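Long-range contacts in conserved hypothetical protein (PDB 2FUJ), which probably hydrolyses fatty acyl-CoA thioesters as a tetrameric thioesterase of the hotdog fold: residues 12-17 with 77-82; 67-72 with 108-113. All blocks are in the same frame, centred on the assembly; numbering follows the deposited sequence.

Interaction 1: residues 12-17 with 77-82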
ATOM      1  N   ARG A  12       5.714  -2.569 -23.474  1.00 19.37           N
ATOM      2  CA  ARG A  12       6.615  -1.581 -22.894  1.00 18.07           C
ATOM      3  C   ARG A  12       5.636  -0.550 -22.324  1.00 17.80           C
ATOM      4  O   ARG A  12       5.168   0.350 -23.027  1.00 17.78           O
ATOM      5  CB  ARG A  12       7.521  -0.985 -23.980  1.00 21.66           C
ATOM      6  CG  ARG A  12       8.299  -2.064 -24.739  1.00 22.88           C
ATOM      7  CD  ARG A  12       9.302  -1.513 -25.744  1.00 25.64           C
ATOM      8  NE  ARG A  12      10.433  -0.860 -25.095  1.00 27.89           N
ATOM      9  CZ  ARG A  12      10.617   0.455 -25.056  1.00 30.09           C
ATOM     10  NH1 ARG A  12       9.742   1.264 -25.637  1.00 31.92           N
ATOM     11  NH2 ARG A  12      11.672   0.965 -24.429  1.00 31.17           N
ATOM     12  N   VAL A  13       5.329  -0.710 -21.039  1.00 14.60           N
ATOM     13  CA  VAL A  13       4.348   0.121 -20.341  1.00 15.58           C
ATOM     14  C   VAL A  13       4.885   1.232 -19.445  1.00 13.61           C
ATOM     15  O   VAL A  13       5.598   0.970 -18.480  1.00 12.24           O
ATOM     16  CB  VAL A  13       3.429  -0.778 -19.467  1.00 14.96           C
ATOM     17  CG1 VAL A  13       2.320   0.048 -18.831  1.00 16.50           C
ATOM     18  CG2 VAL A  13       2.847  -1.905 -20.309  1.00 15.83           C
ATOM     19  N   PRO A  14       4.542   2.493 -19.751  1.00 14.06           N
ATOM     20  CA  PRO A  14       5.028   3.582 -18.905  1.00 13.25           C
ATOM     21  C   PRO A  14       4.178   3.595 -17.636  1.00 12.60           C
ATOM     22  O   PRO A  14       2.958   3.494 -17.704  1.00 14.15           O
ATOM     23  CB  PRO A  14       4.807   4.821 -19.772  1.00 13.21           C
ATOM     24  CG  PRO A  14       3.596   4.468 -20.553  1.00 18.61           C
ATOM     25  CD  PRO A  14       3.837   3.018 -20.935  1.00 15.61           C
ATOM     26  N   ILE A  15       4.832   3.702 -16.487  1.00 12.80           N
ATOM     27  CA  ILE A  15       4.140   3.717 -15.207  1.00 14.38           C
ATOM     28  C   ILE A  15       4.635   4.901 -14.400  1.00 13.53           C
ATOM     29  O   ILE A  15       5.837   5.114 -14.283  1.00 13.82           O
ATOM     30  CB  ILE A  15       4.429   2.426 -14.397  1.00 15.47           C
ATOM     31  CG1 ILE A  15       3.922   1.195 -15.153  1.00 18.34           C
ATOM     32  CG2 ILE A  15       3.784   2.509 -13.020  1.00 18.74           C
ATOM     33  CD1 ILE A  15       4.225  -0.162 -14.509  1.00 23.46           C
ATOM     34  N   SER A  16       3.705   5.674 -13.851  1.00 13.44           N
ATOM     35  CA  SER A  16       4.065   6.816 -13.033  1.00 15.06           C
ATOM     36  C   SER A  16       4.374   6.349 -11.620  1.00 14.79           C
ATOM     37  O   SER A  16       3.628   5.557 -11.055  1.00 16.37           O
ATOM     38  CB  SER A  16       2.905   7.808 -12.953  1.00 17.10           C
ATOM     39  OG  SER A  16       2.597   8.341 -14.215  1.00 21.81           O
ATOM     40  N   VAL A  17       5.468   6.841 -11.055  1.00 12.83           N
ATOM     41  CA  VAL A  17       5.825   6.493  -9.687  1.00 15.01           C
ATOM     42  C   VAL A  17       5.100   7.483  -8.777  1.00 15.84           C
ATOM     43  O   VAL A  17       4.888   8.636  -9.156  1.00 20.04           O
ATOM     44  CB  VAL A  17       7.354   6.605  -9.450  1.00 13.52           C
ATOM     45  CG1 VAL A  17       7.672   6.510  -7.962  1.00 16.47           C
ATOM     46  CG2 VAL A  17       8.063   5.494 -10.186  1.00 15.74           C
ATOM     47  N   ASP A  77       9.545   8.644 -13.231  1.00 15.56           N
ATOM     48  CA  ASP A  77       8.601   7.649 -13.728  1.00 14.97           C
ATOM     49  C   ASP A  77       9.369   6.586 -14.506  1.00 15.19           C
ATOM     50  O   ASP A  77      10.456   6.850 -15.014  1.00 16.47           O
ATOM     51  CB  ASP A  77       7.540   8.314 -14.607  1.00 15.73           C
ATOM     52  CG  ASP A  77       6.752   9.370 -13.858  1.00 19.43           C
ATOM     53  OD1 ASP A  77       6.401   9.118 -12.682  1.00 18.40           O
ATOM     54  OD2 ASP A  77       6.477  10.442 -14.441  1.00 18.93           O
ATOM     55  N   ILE A  78       8.788   5.396 -14.608  1.00 13.40           N
ATOM     56  CA  ILE A  78       9.458   4.266 -15.241  1.00 13.08           C
ATOM     57  C   ILE A  78       8.798   3.713 -16.490  1.00 12.86           C
ATOM     58  O   ILE A  78       7.694   4.089 -16.851  1.00 14.34           O
ATOM     59  CB  ILE A  78       9.557   3.112 -14.238  1.00 13.99           C
ATOM     60  CG1 ILE A  78       8.137   2.728 -13.793  1.00 15.72           C
ATOM     61  CG2 ILE A  78      10.396   3.535 -13.050  1.00 13.38           C
ATOM     62  CD1 ILE A  78       7.461   3.579 -12.713  1.00 23.45           C
ATOM     63  N   LEU A  79       9.510   2.800 -17.138  1.00 13.09           N
ATOM     64  CA  LEU A  79       9.021   2.127 -18.322  1.00 13.37           C
ATOM     65  C   LEU A  79       9.186   0.645 -18.046  1.00 13.86           C
ATOM     66  O   LEU A  79      10.307   0.165 -17.847  1.00 15.90           O
ATOM     67  CB  LEU A  79       9.849   2.512 -19.546  1.00 14.27           C
ATOM     68  CG  LEU A  79       9.421   1.777 -20.808  1.00 17.41           C
ATOM     69  CD1 LEU A  79       8.011   2.207 -21.189  1.00 18.92           C
ATOM     70  CD2 LEU A  79      10.391   2.083 -21.918  1.00 19.94           C
ATOM     71  N   VAL A  80       8.079  -0.087 -18.014  1.00 13.07           N
ATOM     72  CA  VAL A  80       8.166  -1.511 -17.742  1.00 13.61           C
ATOM     73  C   VAL A  80       8.067  -2.315 -19.017  1.00 13.39           C
ATOM     74  O   VAL A  80       7.037  -2.354 -19.677  1.00 13.86           O
ATOM     75  CB  VAL A  80       7.078  -1.967 -16.763  1.00 15.23           C
ATOM     76  CG1 VAL A  80       7.286  -3.431 -16.402  1.00 15.50           C
ATOM     77  CG2 VAL A  80       7.133  -1.120 -15.524  1.00 12.25           C
ATOM     78  N   GLU A  81       9.179  -2.956 -19.338  1.00 14.98           N
ATOM     79  CA  GLU A  81       9.313  -3.772 -20.522  1.00 15.78           C
ATOM     80  C   GLU A  81       9.082  -5.231 -20.158  1.00 14.87           C
ATOM     81  O   GLU A  81       9.757  -5.774 -19.291  1.00 16.65           O
ATOM     82  CB  GLU A  81      10.716  -3.569 -21.081  1.00 18.83           C
ATOM     83  CG  GLU A  81      11.049  -4.355 -22.315  1.00 26.20           C
ATOM     84  CD  GLU A  81      12.414  -3.974 -22.846  1.00 29.54           C
ATOM     85  OE1 GLU A  81      12.543  -2.880 -23.440  1.00 31.72           O
ATOM     86  OE2 GLU A  81      13.364  -4.758 -22.649  1.00 32.88           O
ATOM     87  N   LEU A  82       8.117  -5.852 -20.827  1.00 13.91           N
ATOM     88  CA  LEU A  82       7.792  -7.251 -20.588  1.00 14.86           C
ATOM     89  C   LEU A  82       8.063  -8.074 -21.847  1.00 16.35           C
ATOM     90  O   LEU A  82       7.758  -7.645 -22.953  1.00 15.59           O
ATOM     91  CB  LEU A  82       6.318  -7.392 -20.213  1.00 15.01           C
ATOM     92  CG  LEU A  82       5.844  -6.638 -18.975  1.00 15.12           C
ATOM     93  CD1 LEU A  82       4.363  -6.903 -18.762  1.00 15.92           C
ATOM     94  CD2 LEU A  82       6.648  -7.085 -17.760  1.00 13.40           C
TER
HETATM   95  O   HOH W   1       3.898  10.857 -13.853  1.00 25.94           O
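D77 reaches across to the chain just past strand 9-15 of this hotdog domain and accepts the backbone N-H of V17 at 2.9 Å from N to OD1. The amide comes from the anti side of the carboxylate, while OD2 takes a water that also bonds to S16 OG. With CG anti to its carbonyl carbon (chi1 -60°), the carboxylate lies beside S16 and V17, and OD1 has a second, charged partner in R43 of the second subunit. I78 starts the antiparallel ladder, its O receiving I15 N at 2.9 Å; its side chain packs against those of I15 and V17, though the exact place of CD1 is doubtful. On the other face of the sheet, L79 sends CD1 beside P14 CD (4.3 Å) and lays CD2 over one face of the R12 guanidinium. V80 forms the second hydrogen-bonded pair, with V13: V80 N to V13 O and V13 N to V80 O each measure 2.7 Å. Its CG2 packs tightly on I15 CD1. E81 runs alongside R12, and OE1 meets NE at the guanidinium edge in a long, weak salt bridge of 3.4 Å; firmer partners are E104 for R12 and R97 for E81. The face carrying I15, I78 and V80, with V13, turns toward helix 30-47, where V80 meets L37 and A40, while I78 packs against I98 of strand 91-100.

Interaction 2: residues 67-72 with 108-113; sequences NYKRPL and YSDGNV
Y108 packs against R70, P71 and L72 where strand 58-68 of the hotdog sheet, outermost within the chain, leaves its neighbour, strand 107-116. Y108 and S109 both face I98 in a classic beta bulge. From Y108 CB, which lies near R70 O, the side chain runs out with CG anti to the carbonyl carbon (chi1 -67°), bringing the ring alongside the departing chain. CD2 then meets R70 O in the ring plane and R70 CG 3.7 Å away, and CE2 comes 3.3 Å from P71 O. Further round the ring, CE1 and then CZ (3.5 Å) lie under L72 CD1, which sits over one face in a CH-pi contact 21° off the ring normal. The tip, OH, hydrogen-bonds D100. Y108 O accepts K69 N at 2.9 Å, and a water donates to both this oxygen and R70 O. Toward the strand proper, N67 N donates to D110 O over 2.9 Å, nearly in line with the carbonyl bond, whereas the return bond from D110 N is weak. N67 also pairs with a strand of the third subunit, extending the sheet across the interface. K69 CE lies 3.2 Å from D110 OD1, while NZ stays beyond salt-bridge range. That same OD1 takes N67 ND2 at 2.9 Å, the oxygen lying in the amide plane although the amide and carboxylate planes are 88° apart.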
ATOM      1  N   ASN A  67      15.028  -8.763  -9.302  1.00 12.21           N
ATOM      2  CA  ASN A  67      16.375  -8.331  -8.937  1.00 12.88           C
ATOM      3  C   ASN A  67      16.384  -6.810  -8.871  1.00 12.82           C
ATOM      4  O   ASN A  67      15.910  -6.142  -9.788  1.00 14.62           O
ATOM      5  CB  ASN A  67      17.408  -8.769  -9.978  1.00 13.46           C
ATOM      6  CG  ASN A  67      17.390 -10.263 -10.229  1.00 15.19           C
ATOM      7  OD1 ASN A  67      17.453 -11.061  -9.302  1.00 16.50           O
ATOM      8  ND2 ASN A  67      17.309 -10.644 -11.493  1.00 15.66           N
ATOM      9  N   TYR A  68      16.940  -6.274  -7.790  1.00 12.97           N
ATOM     10  CA  TYR A  68      17.015  -4.831  -7.589  1.00 14.09           C
ATOM     11  C   TYR A  68      18.419  -4.366  -7.950  1.00 15.86           C
ATOM     12  O   TYR A  68      19.374  -4.635  -7.230  1.00 14.48           O
ATOM     13  CB  TYR A  68      16.668  -4.533  -6.134  1.00 15.07           C
ATOM     14  CG  TYR A  68      15.324  -5.121  -5.753  1.00 14.55           C
ATOM     15  CD1 TYR A  68      14.136  -4.480  -6.100  1.00 14.81           C
ATOM     16  CD2 TYR A  68      15.239  -6.353  -5.110  1.00 15.44           C
ATOM     17  CE1 TYR A  68      12.904  -5.048  -5.824  1.00 15.30           C
ATOM     18  CE2 TYR A  68      14.006  -6.933  -4.831  1.00 15.80           C
ATOM     19  CZ  TYR A  68      12.841  -6.278  -5.190  1.00 15.02           C
ATOM     20  OH  TYR A  68      11.616  -6.844  -4.916  1.00 14.17           O
ATOM     21  N   LYS A  69      18.526  -3.669  -9.079  1.00 16.61           N
ATOM     22  CA  LYS A  69      19.805  -3.193  -9.600  1.00 20.26           C
ATOM     23  C   LYS A  69      20.319  -1.864  -9.080  1.00 20.54           C
ATOM     24  O   LYS A  69      21.512  -1.720  -8.790  1.00 20.65           O
ATOM     25  CB  LYS A  69      19.739  -3.131 -11.122  1.00 23.10           C
ATOM     26  CG  LYS A  69      20.332  -4.327 -11.800  1.00 30.45           C
ATOM     27  CD  LYS A  69      19.599  -5.586 -11.423  1.00 30.55           C
ATOM     28  CE  LYS A  69      20.156  -6.760 -12.188  1.00 34.25           C
ATOM     29  NZ  LYS A  69      21.568  -7.088 -11.817  1.00 35.27           N
ATOM     30  N   ARG A  70      19.433  -0.878  -9.009  1.00 19.09           N
ATOM     31  CA  ARG A  70      19.794   0.440  -8.513  1.00 20.46           C
ATOM     32  C   ARG A  70      18.530   1.065  -7.961  1.00 18.18           C
ATOM     33  O   ARG A  70      17.429   0.761  -8.423  1.00 17.40           O
ATOM     34  CB  ARG A  70      20.387   1.308  -9.624  1.00 22.33           C
ATOM     35  CG  ARG A  70      19.485   1.530 -10.823  1.00 25.49           C
ATOM     36  CD  ARG A  70      20.296   2.103 -11.982  1.00 28.22           C
ATOM     37  NE  ARG A  70      20.988   3.333 -11.604  1.00 30.49           N
ATOM     38  CZ  ARG A  70      21.782   4.028 -12.417  1.00 30.75           C
ATOM     39  NH1 ARG A  70      21.992   3.618 -13.660  1.00 31.69           N
ATOM     40  NH2 ARG A  70      22.364   5.133 -11.988  1.00 32.24           N
ATOM     41  N   PRO A  71      18.673   1.941  -6.959  1.00 18.68           N
ATOM     42  CA  PRO A  71      17.533   2.605  -6.331  1.00 17.77           C
ATOM     43  C   PRO A  71      16.748   3.539  -7.230  1.00 16.52           C
ATOM     44  O   PRO A  71      17.310   4.252  -8.062  1.00 15.83           O
ATOM     45  CB  PRO A  71      18.166   3.333  -5.151  1.00 19.49           C
ATOM     46  CG  PRO A  71      19.515   3.690  -5.667  1.00 22.95           C
ATOM     47  CD  PRO A  71      19.940   2.422  -6.382  1.00 21.74           C
ATOM     48  N   LEU A  72      15.434   3.507  -7.043  1.00 14.52           N
ATOM     49  CA  LEU A  72      14.505   4.338  -7.791  1.00 14.64           C
ATOM     50  C   LEU A  72      13.946   5.372  -6.826  1.00 14.53           C
ATOM     51  O   LEU A  72      13.556   5.038  -5.705  1.00 14.58           O
ATOM     52  CB  LEU A  72      13.366   3.476  -8.342  1.00 14.25           C
ATOM     53  CG  LEU A  72      12.106   4.183  -8.856  1.00 13.53           C
ATOM     54  CD1 LEU A  72      12.414   5.003 -10.102  1.00 12.93           C
ATOM     55  CD2 LEU A  72      11.052   3.143  -9.161  1.00 14.49           C
ATOM     56  N   TYR A 108      16.600  -0.245 -13.415  1.00 11.32           N
ATOM     57  CA  TYR A 108      16.292  -0.343 -12.001  1.00 11.54           C
ATOM     58  C   TYR A 108      16.119  -1.784 -11.568  1.00 10.55           C
ATOM     59  O   TYR A 108      16.415  -2.133 -10.432  1.00 11.31           O
ATOM     60  CB  TYR A 108      15.011   0.423 -11.677  1.00 10.87           C
ATOM     61  CG  TYR A 108      15.138   1.917 -11.840  1.00 10.68           C
ATOM     62  CD1 TYR A 108      14.397   2.596 -12.803  1.00 12.89           C
ATOM     63  CD2 TYR A 108      15.978   2.653 -11.015  1.00 12.57           C
ATOM     64  CE1 TYR A 108      14.485   3.974 -12.936  1.00 13.27           C
ATOM     65  CE2 TYR A 108      16.078   4.033 -11.142  1.00 13.15           C
ATOM     66  CZ  TYR A 108      15.326   4.686 -12.103  1.00 12.10           C
ATOM     67  OH  TYR A 108      15.401   6.054 -12.223  1.00 15.19           O
ATOM     68  N   SER A 109      15.641  -2.624 -12.476  1.00 12.97           N
ATOM     69  CA  SER A 109      15.407  -4.018 -12.132  1.00 13.24           C
ATOM     70  C   SER A 109      15.099  -4.923 -13.309  1.00 14.25           C
ATOM     71  O   SER A 109      14.570  -4.489 -14.336  1.00 14.19           O
ATOM     72  CB  SER A 109      14.251  -4.101 -11.123  1.00 14.98           C
ATOM     73  OG  SER A 109      13.575  -5.352 -11.163  1.00 16.35           O
ATOM     74  N   ASP A 110      15.465  -6.190 -13.153  1.00 13.11           N
ATOM     75  CA  ASP A 110      15.163  -7.207 -14.146  1.00 13.88           C
ATOM     76  C   ASP A 110      14.769  -8.458 -13.378  1.00 14.24           C
ATOM     77  O   ASP A 110      14.713  -8.440 -12.151  1.00 15.94           O
ATOM     78  CB  ASP A 110      16.340  -7.492 -15.103  1.00 15.68           C
ATOM     79  CG  ASP A 110      17.646  -7.798 -14.389  1.00 18.86           C
ATOM     80  OD1 ASP A 110      17.639  -8.341 -13.264  1.00 17.99           O
ATOM     81  OD2 ASP A 110      18.706  -7.509 -14.989  1.00 20.92           O
ATOM     82  N   GLY A 111      14.489  -9.533 -14.100  1.00 12.96           N
ATOM     83  CA  GLY A 111      14.062 -10.766 -13.472  1.00 14.30           C
ATOM     84  C   GLY A 111      12.849 -11.253 -14.240  1.00 12.34           C
ATOM     85  O   GLY A 111      12.705 -10.951 -15.423  1.00 11.53           O
ATOM     86  N   ASN A 112      11.967 -12.001 -13.587  1.00 13.51           N
ATOM     87  CA  ASN A 112      10.781 -12.494 -14.267  1.00 13.73           C
ATOM     88  C   ASN A 112       9.648 -12.840 -13.313  1.00 13.78           C
ATOM     89  O   ASN A 112       9.812 -12.805 -12.093  1.00 14.80           O
ATOM     90  CB  ASN A 112      11.116 -13.743 -15.084  1.00 18.15           C
ATOM     91  CG  ASN A 112      11.638 -14.869 -14.221  1.00 21.83           C
ATOM     92  OD1 ASN A 112      12.836 -15.143 -14.204  1.00 26.49           O
ATOM     93  ND2 ASN A 112      10.745 -15.517 -13.484  1.00 18.49           N
ATOM     94  N   VAL A 113       8.504 -13.161 -13.902  1.00 12.93           N
ATOM     95  CA  VAL A 113       7.316 -13.573 -13.175  1.00 13.78           C
ATOM     96  C   VAL A 113       6.779 -14.803 -13.905  1.00 15.55           C
ATOM     97  O   VAL A 113       6.616 -14.790 -15.130  1.00 15.73           O
ATOM     98  CB  VAL A 113       6.228 -12.482 -13.182  1.00 15.77           C
ATOM     99  CG1 VAL A 113       4.982 -12.998 -12.477  1.00 17.26           C
ATOM    100  CG2 VAL A 113       6.742 -11.229 -12.502  1.00 16.10           C
TER
HETATM  101  O   HOH W   2      16.309  -1.292  -7.295  1.00 20.15           O

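In the fold
Interactions 1 and 2 join the two outermost strands of the chain's five-stranded antiparallel sheet to their neighbours: 9-15 to 78-87 in the first, 58-68 to 107-116 in the second, with strand 91-100 between the two pairs. Their segments alternate along the chain in the order 12-17, 67-72, 77-82, 108-113. Their centres are about 13 Å apart, yet they touch, because the chain leaving strand 58-68 brings L72 against V17 and I78, and I78 also packs on Y108. The two contacts meet different subunits: the loop residues S16, V17 and D77 bond to the second, while N67 continues the sheet into the third, consistent with the tetrameric hotdog assembly.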